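Alanine racemase (Acinetobacter baumannii, PDB 4QHR) belongs to the alanine racemase family, pyridoxal-phosphate enzymes that join a TIM-barrel N-terminal domain to a separate C-terminal domain and here form a dimer. Local coordinates at residues V98-Q102 with R132-K136; F105-I109 with T146-F152; W123-N127 with I140-I144; D137-I141 with H179-C184. One frame throughout, in Å; residues are numbered along the deposited sequence.

Contact 1 of 4, residues V98-Q102 with R132-K136; sequences VIHHQ and RLGFK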
loop_
_atom_site.group_PDB
_atom_site.type_symbol
_atom_site.label_atom_id
_atom_site.label_comp_id
_atom_site.label_asym_id
_atom_site.label_seq_id
_atom_site.Cartn_x
_atom_site.Cartn_y
_atom_site.Cartn_z
ATOM N N VAL A 98 20.680 17.960 -5.608
ATOM C CA VAL A 98 20.727 18.520 -4.297
ATOM C C VAL A 98 21.982 17.994 -3.599
ATOM O O VAL A 98 22.328 16.814 -3.736
ATOM C CB VAL A 98 19.492 18.141 -3.463
ATOM C CG1 VAL A 98 19.804 18.132 -1.984
ATOM C CG2 VAL A 98 18.378 19.125 -3.744
ATOM N N ILE A 99 22.681 18.855 -2.862
ATOM C CA ILE A 99 23.626 18.372 -1.874
ATOM C C ILE A 99 23.148 18.816 -0.485
ATOM O O ILE A 99 22.657 19.934 -0.288
ATOM C CB ILE A 99 25.110 18.801 -2.141
ATOM C CG1 ILE A 99 25.315 20.298 -2.007
ATOM C CG2 ILE A 99 25.591 18.265 -3.483
ATOM C CD1 ILE A 99 26.772 20.719 -1.907
ATOM N N HIS A 100 23.264 17.912 0.470
ATOM C CA HIS A 100 22.784 18.186 1.822
ATOM C C HIS A 100 23.826 17.844 2.914
ATOM O O HIS A 100 23.589 18.143 4.066
ATOM C CB HIS A 100 21.432 17.496 2.095
ATOM C CG HIS A 100 21.504 16.008 2.018
ATOM N ND1 HIS A 100 22.039 15.241 3.033
ATOM C CD2 HIS A 100 21.134 15.147 1.036
ATOM C CE1 HIS A 100 21.980 13.970 2.683
ATOM N NE2 HIS A 100 21.471 13.888 1.460
ATOM N N HIS A 101 24.956 17.249 2.567
ATOM C CA HIS A 101 25.957 16.930 3.575
ATOM C C HIS A 101 27.314 16.791 2.924
ATOM O O HIS A 101 27.430 16.680 1.673
ATOM C CB HIS A 101 25.519 15.716 4.460
ATOM C CG HIS A 101 25.446 14.397 3.742
ATOM N ND1 HIS A 101 25.552 13.194 4.405
ATOM C CD2 HIS A 101 25.291 14.085 2.430
ATOM C CE1 HIS A 101 25.458 12.205 3.538
ATOM N NE2 HIS A 101 25.312 12.718 2.335
ATOM N N GLN A 102 28.347 16.820 3.766
ATOM C CA GLN A 102 29.755 16.897 3.353
ATOM C C GLN A 102 30.163 15.844 2.312
ATOM O O GLN A 102 30.820 16.147 1.326
ATOM C CB GLN A 102 30.654 16.805 4.597
ATOM C CG GLN A 102 32.119 17.137 4.413
ATOM C CD GLN A 102 32.376 18.529 3.866
ATOM O OE1 GLN A 102 31.658 19.493 4.159
ATOM N NE2 GLN A 102 33.430 18.643 3.066
ATOM N N ARG A 132 16.059 17.026 9.359
ATOM C CA ARG A 132 16.143 15.914 8.422
ATOM C C ARG A 132 17.447 16.112 7.639
ATOM O O ARG A 132 18.523 15.741 8.124
ATOM C CB ARG A 132 14.909 15.818 7.516
ATOM N N LEU A 133 17.365 16.690 6.439
ATOM C CA LEU A 133 18.545 16.825 5.574
ATOM C C LEU A 133 18.978 18.266 5.521
ATOM O O LEU A 133 18.150 19.134 5.644
ATOM C CB LEU A 133 18.226 16.379 4.152
ATOM C CG LEU A 133 17.811 14.920 3.960
ATOM C CD1 LEU A 133 17.686 14.670 2.473
ATOM C CD2 LEU A 133 18.788 13.910 4.573
ATOM N N GLY A 134 20.265 18.504 5.337
ATOM C CA GLY A 134 20.739 19.837 4.980
ATOM C C GLY A 134 21.942 20.320 5.776
ATOM O O GLY A 134 22.298 19.737 6.793
ATOM N N PHE A 135 22.568 21.371 5.253
ATOM C CA PHE A 135 23.645 22.060 5.953
ATOM C C PHE A 135 23.043 23.061 6.899
ATOM O O PHE A 135 22.058 23.678 6.588
ATOM C CB PHE A 135 24.554 22.787 4.999
ATOM C CG PHE A 135 25.304 21.873 4.097
ATOM C CD1 PHE A 135 26.478 21.243 4.529
ATOM C CD2 PHE A 135 24.837 21.614 2.802
ATOM C CE1 PHE A 135 27.171 20.395 3.694
ATOM C CE2 PHE A 135 25.544 20.752 1.972
ATOM C CZ PHE A 135 26.708 20.139 2.424
ATOM N N LYS A 136 23.657 23.216 8.051
ATOM C CA LYS A 136 23.190 24.194 9.033
ATOM C C LYS A 136 23.801 25.575 8.766
ATOM O O LYS A 136 24.747 25.716 7.995
ATOM C CB LYS A 136 23.568 23.717 10.444
ATOM C CG LYS A 136 22.754 22.529 10.894
ATOM C CD LYS A 136 23.383 21.675 11.991
ATOM C CE LYS A 136 22.390 20.619 12.472
ATOM N NZ LYS A 136 22.823 19.859 13.682
HETATM O O HOH W 1 21.784 16.100 5.798
#

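Contact 2 of 4, residues F105-I109 with T146-F152; sequences FEWLI and TLKSEGF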
loop_
_atom_site.group_PDB
_atom_site.type_symbol
_atom_site.label_atom_id
_atom_site.label_comp_id
_atom_site.label_asym_id
_atom_site.label_seq_id
_atom_site.Cartn_x
_atom_site.Cartn_y
_atom_site.Cartn_z
ATOM N N PHE A 105 29.082 16.921 -1.054
ATOM C CA PHE A 105 29.924 18.059 -1.424
ATOM C C PHE A 105 31.222 17.573 -2.008
ATOM O O PHE A 105 31.614 18.013 -3.093
ATOM C CB PHE A 105 30.155 18.939 -0.219
ATOM C CG PHE A 105 31.100 20.086 -0.480
ATOM C CD1 PHE A 105 30.712 21.168 -1.244
ATOM C CD2 PHE A 105 32.364 20.074 0.048
ATOM C CE1 PHE A 105 31.572 22.248 -1.445
ATOM C CE2 PHE A 105 33.223 21.130 -0.162
ATOM C CZ PHE A 105 32.828 22.227 -0.907
ATOM N N GLU A 106 31.871 16.625 -1.321
ATOM C CA GLU A 106 33.168 16.107 -1.796
ATOM C C GLU A 106 33.025 15.446 -3.142
ATOM O O GLU A 106 33.841 15.685 -4.034
ATOM C CB GLU A 106 33.814 15.161 -0.754
ATOM C CG GLU A 106 34.354 15.970 0.437
ATOM C CD GLU A 106 34.555 15.161 1.698
ATOM O OE1 GLU A 106 34.496 13.914 1.630
ATOM O OE2 GLU A 106 34.726 15.781 2.781
ATOM N N TRP A 107 31.986 14.637 -3.320
ATOM C CA TRP A 107 31.794 13.969 -4.622
ATOM C C TRP A 107 31.535 14.948 -5.782
ATOM O O TRP A 107 31.992 14.734 -6.917
ATOM C CB TRP A 107 30.649 12.984 -4.551
ATOM C CG TRP A 107 30.845 11.868 -3.565
ATOM C CD1 TRP A 107 32.025 11.375 -3.079
ATOM C CD2 TRP A 107 29.795 11.083 -2.952
ATOM N NE1 TRP A 107 31.776 10.353 -2.180
ATOM C CE2 TRP A 107 30.420 10.142 -2.104
ATOM C CE3 TRP A 107 28.392 11.086 -3.049
ATOM C CZ2 TRP A 107 29.689 9.215 -1.362
ATOM C CZ3 TRP A 107 27.671 10.165 -2.300
ATOM C CH2 TRP A 107 28.329 9.240 -1.480
ATOM N N LEU A 108 30.784 16.003 -5.503
ATOM C CA LEU A 108 30.424 16.998 -6.513
ATOM C C LEU A 108 31.658 17.765 -6.966
ATOM O O LEU A 108 31.886 17.969 -8.167
ATOM C CB LEU A 108 29.408 17.978 -5.949
ATOM C CG LEU A 108 29.032 19.072 -6.937
ATOM C CD1 LEU A 108 28.238 18.518 -8.144
ATOM C CD2 LEU A 108 28.253 20.112 -6.217
ATOM N N ILE A 109 32.456 18.225 -6.021
ATOM C CA ILE A 109 33.728 18.911 -6.382
ATOM C C ILE A 109 34.624 17.998 -7.195
ATOM O O ILE A 109 35.211 18.405 -8.188
ATOM C CB ILE A 109 34.509 19.343 -5.122
ATOM C CG1 ILE A 109 33.767 20.431 -4.369
ATOM C CG2 ILE A 109 35.961 19.763 -5.482
ATOM C CD1 ILE A 109 33.522 21.699 -5.123
ATOM N N THR A 146 32.175 28.396 -1.485
ATOM C CA THR A 146 33.121 27.546 -2.151
ATOM C C THR A 146 32.640 27.059 -3.516
ATOM O O THR A 146 33.398 27.049 -4.493
ATOM C CB THR A 146 33.500 26.369 -1.231
ATOM O OG1 THR A 146 34.008 26.891 -0.010
ATOM C CG2 THR A 146 34.580 25.536 -1.837
ATOM N N LEU A 147 31.373 26.676 -3.596
ATOM C CA LEU A 147 30.837 26.206 -4.863
ATOM C C LEU A 147 30.859 27.312 -5.898
ATOM O O LEU A 147 31.237 27.084 -7.081
ATOM C CB LEU A 147 29.392 25.699 -4.678
ATOM C CG LEU A 147 29.303 24.401 -3.890
ATOM C CD1 LEU A 147 27.864 24.123 -3.453
ATOM C CD2 LEU A 147 29.844 23.260 -4.708
ATOM N N LYS A 148 30.420 28.497 -5.499
ATOM C CA LYS A 148 30.493 29.655 -6.419
ATOM C C LYS A 148 31.915 29.895 -6.939
ATOM O O LYS A 148 32.131 30.068 -8.141
ATOM C CB LYS A 148 30.020 30.932 -5.732
ATOM C CG LYS A 148 28.540 31.029 -5.538
ATOM C CD LYS A 148 28.254 32.429 -5.025
ATOM C CE LYS A 148 26.782 32.736 -4.936
ATOM N NZ LYS A 148 26.582 34.175 -4.654
ATOM N N SER A 149 32.880 29.885 -6.034
ATOM C CA SER A 149 34.262 30.134 -6.415
ATOM C C SER A 149 34.799 29.014 -7.276
ATOM O O SER A 149 35.623 29.266 -8.107
ATOM C CB SER A 149 35.154 30.420 -5.187
ATOM O OG SER A 149 35.424 29.224 -4.503
ATOM N N GLU A 150 34.301 27.789 -7.099
ATOM C CA GLU A 150 34.628 26.661 -7.988
ATOM C C GLU A 150 33.958 26.675 -9.355
ATOM O O GLU A 150 34.251 25.830 -10.151
ATOM C CB GLU A 150 34.327 25.320 -7.281
ATOM C CG GLU A 150 35.225 25.017 -6.093
ATOM C CD GLU A 150 36.657 24.709 -6.501
ATOM O OE1 GLU A 150 36.899 24.344 -7.682
ATOM O OE2 GLU A 150 37.546 24.882 -5.651
ATOM N N GLY A 151 33.055 27.618 -9.619
ATOM C CA GLY A 151 32.414 27.784 -10.919
ATOM C C GLY A 151 30.963 27.296 -11.019
ATOM O O GLY A 151 30.371 27.332 -12.117
ATOM N N PHE A 152 30.367 26.906 -9.897
ATOM C CA PHE A 152 29.000 26.415 -9.881
ATOM C C PHE A 152 27.963 27.528 -9.824
ATOM O O PHE A 152 28.169 28.579 -9.220
ATOM C CB PHE A 152 28.724 25.488 -8.696
ATOM C CG PHE A 152 29.416 24.163 -8.748
ATOM C CD1 PHE A 152 28.820 23.058 -9.384
ATOM C CD2 PHE A 152 30.633 23.986 -8.168
ATOM C CE1 PHE A 152 29.450 21.818 -9.399
ATOM C CE2 PHE A 152 31.260 22.736 -8.175
ATOM C CZ PHE A 152 30.669 21.666 -8.813
#

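Contact 3 of 4, residues W123-N127 with I140-I144; sequences WVKLN and IIEVI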
loop_
_atom_site.group_PDB
_atom_site.type_symbol
_atom_site.label_atom_id
_atom_site.label_comp_id
_atom_site.label_asym_id
_atom_site.label_seq_id
_atom_site.Cartn_x
_atom_site.Cartn_y
_atom_site.Cartn_z
ATOM N N TRP A 123 21.804 22.286 -6.174
ATOM C CA TRP A 123 20.812 22.726 -5.200
ATOM C C TRP A 123 21.377 22.491 -3.788
ATOM O O TRP A 123 21.686 21.372 -3.429
ATOM C CB TRP A 123 19.466 22.024 -5.420
ATOM C CG TRP A 123 18.846 22.321 -6.738
ATOM C CD1 TRP A 123 19.389 22.063 -7.974
ATOM C CD2 TRP A 123 17.550 22.860 -6.981
ATOM N NE1 TRP A 123 18.520 22.465 -8.959
ATOM C CE2 TRP A 123 17.380 22.937 -8.379
ATOM C CE3 TRP A 123 16.511 23.291 -6.144
ATOM C CZ2 TRP A 123 16.221 23.443 -8.963
ATOM C CZ3 TRP A 123 15.374 23.795 -6.694
ATOM C CH2 TRP A 123 15.209 23.857 -8.101
ATOM N N VAL A 124 21.573 23.556 -3.025
ATOM C CA VAL A 124 22.248 23.448 -1.722
ATOM C C VAL A 124 21.177 23.558 -0.668
ATOM O O VAL A 124 20.543 24.616 -0.503
ATOM C CB VAL A 124 23.334 24.518 -1.547
ATOM C CG1 VAL A 124 24.033 24.322 -0.221
ATOM C CG2 VAL A 124 24.337 24.475 -2.704
ATOM N N LYS A 125 20.986 22.466 0.063
ATOM C CA LYS A 125 19.862 22.302 0.986
ATOM C C LYS A 125 20.238 22.822 2.382
ATOM O O LYS A 125 21.227 22.432 2.940
ATOM C CB LYS A 125 19.462 20.814 1.026
ATOM C CG LYS A 125 18.399 20.335 2.048
ATOM C CD LYS A 125 17.035 20.995 1.928
ATOM C CE LYS A 125 15.870 20.109 2.455
ATOM N NZ LYS A 125 15.702 20.195 3.925
ATOM N N LEU A 126 19.384 23.681 2.912
ATOM C CA LEU A 126 19.477 24.197 4.252
ATOM C C LEU A 126 18.647 23.370 5.213
ATOM O O LEU A 126 17.469 23.069 4.962
ATOM C CB LEU A 126 18.896 25.606 4.281
ATOM C CG LEU A 126 18.815 26.400 5.604
ATOM C CD1 LEU A 126 20.204 26.720 6.137
ATOM C CD2 LEU A 126 18.000 27.663 5.416
ATOM N N ASN A 127 19.264 23.038 6.329
ATOM C CA ASN A 127 18.530 22.540 7.497
ATOM C C ASN A 127 18.332 23.757 8.386
ATOM O O ASN A 127 19.295 24.236 9.037
ATOM C CB ASN A 127 19.348 21.488 8.221
ATOM C CG ASN A 127 18.783 21.123 9.585
ATOM O OD1 ASN A 127 17.654 21.491 9.982
ATOM N ND2 ASN A 127 19.554 20.363 10.293
ATOM N N ILE A 140 26.550 26.264 5.796
ATOM C CA ILE A 140 25.986 26.382 4.457
ATOM C C ILE A 140 26.556 27.574 3.689
ATOM O O ILE A 140 26.691 27.527 2.481
ATOM C CB ILE A 140 24.438 26.418 4.468
ATOM C CG1 ILE A 140 23.903 26.110 3.062
ATOM C CG2 ILE A 140 23.882 27.750 4.908
ATOM C CD1 ILE A 140 22.415 25.817 2.981
ATOM N N ILE A 141 26.924 28.632 4.400
ATOM C CA ILE A 141 27.465 29.832 3.746
ATOM C C ILE A 141 28.820 29.527 3.153
ATOM O O ILE A 141 29.097 29.914 2.033
ATOM C CB ILE A 141 27.522 31.040 4.701
ATOM C CG1 ILE A 141 26.116 31.397 5.135
ATOM C CG2 ILE A 141 28.217 32.239 4.025
ATOM C CD1 ILE A 141 26.064 32.300 6.349
ATOM N N GLU A 142 29.640 28.773 3.862
ATOM C CA GLU A 142 30.952 28.443 3.352
ATOM C C GLU A 142 30.852 27.504 2.189
ATOM O O GLU A 142 31.619 27.635 1.255
ATOM C CB GLU A 142 31.834 27.871 4.471
ATOM C CG GLU A 142 31.923 28.853 5.655
ATOM C CD GLU A 142 32.386 30.239 5.188
ATOM O OE1 GLU A 142 33.516 30.270 4.626
ATOM O OE2 GLU A 142 31.656 31.270 5.349
ATOM N N VAL A 143 29.899 26.560 2.258
ATOM C CA VAL A 143 29.656 25.603 1.174
ATOM C C VAL A 143 29.298 26.393 -0.072
ATOM O O VAL A 143 29.893 26.227 -1.081
ATOM C CB VAL A 143 28.528 24.608 1.535
ATOM C CG1 VAL A 143 28.078 23.789 0.327
ATOM C CG2 VAL A 143 28.986 23.679 2.655
ATOM N N ILE A 144 28.312 27.257 0.029
ATOM C CA ILE A 144 27.894 28.075 -1.126
ATOM C C ILE A 144 29.039 28.948 -1.674
ATOM O O ILE A 144 29.311 28.920 -2.879
ATOM C CB ILE A 144 26.662 28.873 -0.769
ATOM C CG1 ILE A 144 25.484 27.892 -0.605
ATOM C CG2 ILE A 144 26.336 29.904 -1.847
ATOM C CD1 ILE A 144 24.238 28.517 -0.064
#

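Contact 4 of 4, residues D137-I141 with H179-C184; sequences DPEII and HIKETC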
loop_
_atom_site.group_PDB
_atom_site.type_symbol
_atom_site.label_atom_id
_atom_site.label_comp_id
_atom_site.label_asym_id
_atom_site.label_seq_id
_atom_site.Cartn_x
_atom_site.Cartn_y
_atom_site.Cartn_z
ATOM N N ASP A 137 23.236 26.584 9.406
ATOM C CA ASP A 137 23.785 27.930 9.405
ATOM C C ASP A 137 24.746 27.929 10.586
ATOM O O ASP A 137 24.261 27.676 11.683
ATOM C CB ASP A 137 22.649 28.931 9.619
ATOM C CG ASP A 137 23.139 30.367 9.722
ATOM O OD1 ASP A 137 24.353 30.608 9.626
ATOM O OD2 ASP A 137 22.285 31.254 9.873
ATOM N N PRO A 138 26.036 28.247 10.427
ATOM C CA PRO A 138 26.598 28.968 9.241
ATOM C C PRO A 138 27.351 28.172 8.203
ATOM O O PRO A 138 27.742 28.769 7.203
ATOM C CB PRO A 138 27.587 29.970 9.892
ATOM C CG PRO A 138 28.079 29.244 11.109
ATOM C CD PRO A 138 26.887 28.455 11.631
ATOM N N GLU A 139 27.534 26.867 8.401
ATOM C CA GLU A 139 28.276 26.025 7.468
ATOM C C GLU A 139 27.845 26.111 6.021
ATOM O O GLU A 139 28.672 26.016 5.134
ATOM C CB GLU A 139 28.154 24.559 7.840
ATOM N N ILE A 140 26.550 26.264 5.796
ATOM C CA ILE A 140 25.986 26.382 4.457
ATOM C C ILE A 140 26.556 27.574 3.689
ATOM O O ILE A 140 26.691 27.527 2.481
ATOM C CB ILE A 140 24.438 26.418 4.468
ATOM C CG1 ILE A 140 23.903 26.110 3.062
ATOM C CG2 ILE A 140 23.882 27.750 4.908
ATOM C CD1 ILE A 140 22.415 25.817 2.981
ATOM N N ILE A 141 26.924 28.632 4.400
ATOM C CA ILE A 141 27.465 29.832 3.746
ATOM C C ILE A 141 28.820 29.527 3.153
ATOM O O ILE A 141 29.097 29.914 2.033
ATOM C CB ILE A 141 27.522 31.040 4.701
ATOM C CG1 ILE A 141 26.116 31.397 5.135
ATOM C CG2 ILE A 141 28.217 32.239 4.025
ATOM C CD1 ILE A 141 26.064 32.300 6.349
ATOM N N HIS A 179 17.873 35.240 5.812
ATOM C CA HIS A 179 19.231 35.563 6.282
ATOM C C HIS A 179 20.254 34.938 5.370
ATOM O O HIS A 179 21.231 35.583 4.975
ATOM C CB HIS A 179 19.465 35.130 7.763
ATOM C CG HIS A 179 20.910 35.041 8.152
ATOM N ND1 HIS A 179 21.758 36.125 8.130
ATOM C CD2 HIS A 179 21.659 33.991 8.569
ATOM C CE1 HIS A 179 22.969 35.751 8.513
ATOM N NE2 HIS A 179 22.938 34.457 8.781
ATOM N N ILE A 180 20.032 33.681 4.998
ATOM C CA ILE A 180 21.019 33.009 4.194
ATOM C C ILE A 180 20.964 33.552 2.783
ATOM O O ILE A 180 21.997 33.771 2.190
ATOM C CB ILE A 180 20.874 31.478 4.232
ATOM C CG1 ILE A 180 21.068 30.949 5.663
ATOM C CG2 ILE A 180 21.925 30.847 3.329
ATOM C CD1 ILE A 180 22.485 31.064 6.206
ATOM N N LYS A 181 19.768 33.757 2.259
ATOM C CA LYS A 181 19.577 34.333 0.931
ATOM C C LYS A 181 20.354 35.681 0.847
ATOM O O LYS A 181 21.261 35.838 0.011
ATOM C CB LYS A 181 18.086 34.501 0.670
ATOM C CG LYS A 181 17.622 35.183 -0.625
ATOM C CD LYS A 181 18.011 34.452 -1.845
ATOM C CE LYS A 181 17.095 34.701 -3.023
ATOM N NZ LYS A 181 17.443 35.890 -3.819
ATOM N N GLU A 182 20.015 36.613 1.740
ATOM C CA GLU A 182 20.695 37.919 1.837
ATOM C C GLU A 182 22.184 37.757 1.870
ATOM O O GLU A 182 22.908 38.375 1.088
ATOM C CB GLU A 182 20.267 38.707 3.110
ATOM N N THR A 183 22.656 36.917 2.767
ATOM C CA THR A 183 24.098 36.654 2.904
ATOM C C THR A 183 24.805 36.079 1.640
ATOM O O THR A 183 25.992 36.373 1.396
ATOM C CB THR A 183 24.366 35.735 4.138
ATOM O OG1 THR A 183 23.836 36.350 5.322
ATOM C CG2 THR A 183 25.799 35.542 4.344
ATOM N N CYS A 184 24.089 35.278 0.852
ATOM C CA CYS A 184 24.672 34.613 -0.308
ATOM C C CYS A 184 24.219 35.210 -1.626
ATOM O O CYS A 184 24.646 34.754 -2.680
ATOM C CB CYS A 184 24.346 33.102 -0.276
ATOM S SG CYS A 184 25.199 32.223 1.080
#

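Contact 1 of 4, residues V98-Q102 with R132-K136
H100 and G134 bring their CA atoms to 4.1 Å where the chain leaving strand 95-99 passes the loop before helix 139-149, the two paths running 65° apart. Four side chains pack around this crossing. The imidazole of H100 is laid against L133 by a first torsion that sets CG between the backbone N and the carbonyl carbon (chi1 62°). CD2 of L133 then sits over one ring face, 3.9 Å from the centroid of the H100 ring, in a CH-pi contact only 19° off the normal. On the other side of G134, F135 lays its phenyl ring against the H100-H101 backbone, so that H100 O lies above the ring centre and F135 CZ comes within 3.4 Å of H101 N. The backbone O of I99 lies at the ring edge, and I99 CG1 packs 4.0 Å from CE2 of F135. At the nearby dimer interface, I241 of the second subunit packs on H100 and M304 of that subunit on L133. One water joins the two backbones, accepting from G134 N at 2.9 Å, donating to H100 O and bonding H100 ND1. The polar link is therefore water-mediated, while direct cohesion comes from aromatic and aliphatic packing.

Contact 2 of 4, residues F105-I109 with T146-F152
L108 and F152 approach head-on, and the leucine lands on the phenyl ring: CD2 of L108 lies over one face, 4.2 Å from the centroid of the F152 ring, in a CH-pi contact 28° off the normal. CG of L108 is closer to the rim, 3.6 Å from F152 CZ. F105 is turned quite differently. With CG anti to the backbone N (chi1 176°), its ring reaches across to the other helix and presents an edge, which meets CG2 of T146 at CZ (3.9 Å). L147 runs alongside F105 with the opposite heading, and its CD2 touches F105 CE1, L108 CD2 and I109 CD1, one methyl shared by three residues of helix 102-110. These are neighbouring helices of the outer layer of the TIM barrel, and the contact joins them near the C-terminal end of helix 139-149. That end closes in a Schellman motif: G151 takes a positive phi of 104°, F152 N bonds to L147 O and G151 N to K148 O, a turn that brings F152 round to face L108. CD1 of I109 reaches both F152 CE2 (3.9 Å) and E150 CG (3.9 Å). The glutamate lies crosswise to I109 with its aliphatic part, while its carboxylate oxygen OE1 forms a salt bridge with K112; T146 OG1, on the helix, bonds to E142 O.

Contact 3 of 4, residues W123-N127 with I140-I144
The helical bond from I144 N to I140 O, 3.0 Å long, spaces two isoleucines one turn apart, and both of them lean on V124. They illustrate the packing inside a beta-alpha-beta crossover: strand 122-125, helix 139-149 and strand 154-157 form one such unit of the TIM barrel. Strand 123-125 and helix segment 140-144 run nearly antiparallel, 166° between their directions, with axes 9.7 Å apart. V124 projects from the sheet toward the helix, and its CG1 is the common point of contact. CG1 of I140 lies 3.7 Å from it, CG1 of I144 3.9 Å, and V143 CG1 stands slightly farther away. V124 and I140 pass side by side with opposed headings, whereas I144 comes in at a slant. Everything that touches here is buried; L156 of strand 154-157 also touches I140 and I144, and F135 touches I140 and V143. Both side-chain torsions of I140 are extended (chi1 -163°, chi2 167°), which carries CD1 past V124 to K125 and L126. There the isoleucine lies across L126, and its tip methyl CD1 rests 3.6 Å from K125 O and 3.6 Å from L126 CA.

Contact 4 of 4, residues D137-I141 with H179-C184
I180 sets its end methyl among D137, I140 and I141, and the firm half of this contact is built round that atom. CD1 of I180 lies 3.8 Å from I140 CG2 and 3.8 Å from I141 CD1. I141 also straddles T183, its CD1 against the methyl CG2 of T183, while its other branch, CG2, faces SG of C184 at 4.2 Å. L156 of strand 154-157 also touches I140 and I180, so two adjacent helices of the TIM barrel's outer layer, 139-149 and 168-184, are seated on the same strand. D137, just ahead of a cis peptide bond to P138, bridges to the sparer solvent side: its CG packs 3.6 Å from I180 CD1, and a chi1 of 176° swings the carboxylate away from the backbone N toward the exposed H179. OD2 of D137 comes to the imidazole edge in the ring plane, 3.1 Å from H179 CD2, with the carboxylate and ring planes 26° apart. NE2 of H179 is poorly angled for OD2. Further along, T183 OG1 donates to H179 O (2.7 Å), which T183 N grips from the opposite face. D137 therefore meets H179 through a ring C-H edge rather than a hydrogen bond, an attraction that would probably grow if the imidazole were protonated, whereas the isoleucine half is held by van der Waals packing and the burial of apolar surface.

Overall arrangement
From the N terminus, strand 95-99 and the turn after it open contact 1, helix 102-110 opens contact 2 and strand 122-125 opens contact 3. The loop at 132-136 closes contact 1, which therefore crosses both contacts 2 and 3. Contact 4 starts next, at 137-141, sharing I140 and I141 with contact 3. Contact 3 closes at 140-144 and lies wholly within contact 2, which closes at 146-152; contact 4 crosses contact 2 and closes last, at 179-184, in series with contact 1. Helix 139-149 is common to contacts 2, 3 and 4, tying strand 122-125 to helices 102-110 and 168-184, while contact 1 joins the end of strand 95-99 to the loop ahead of that helix.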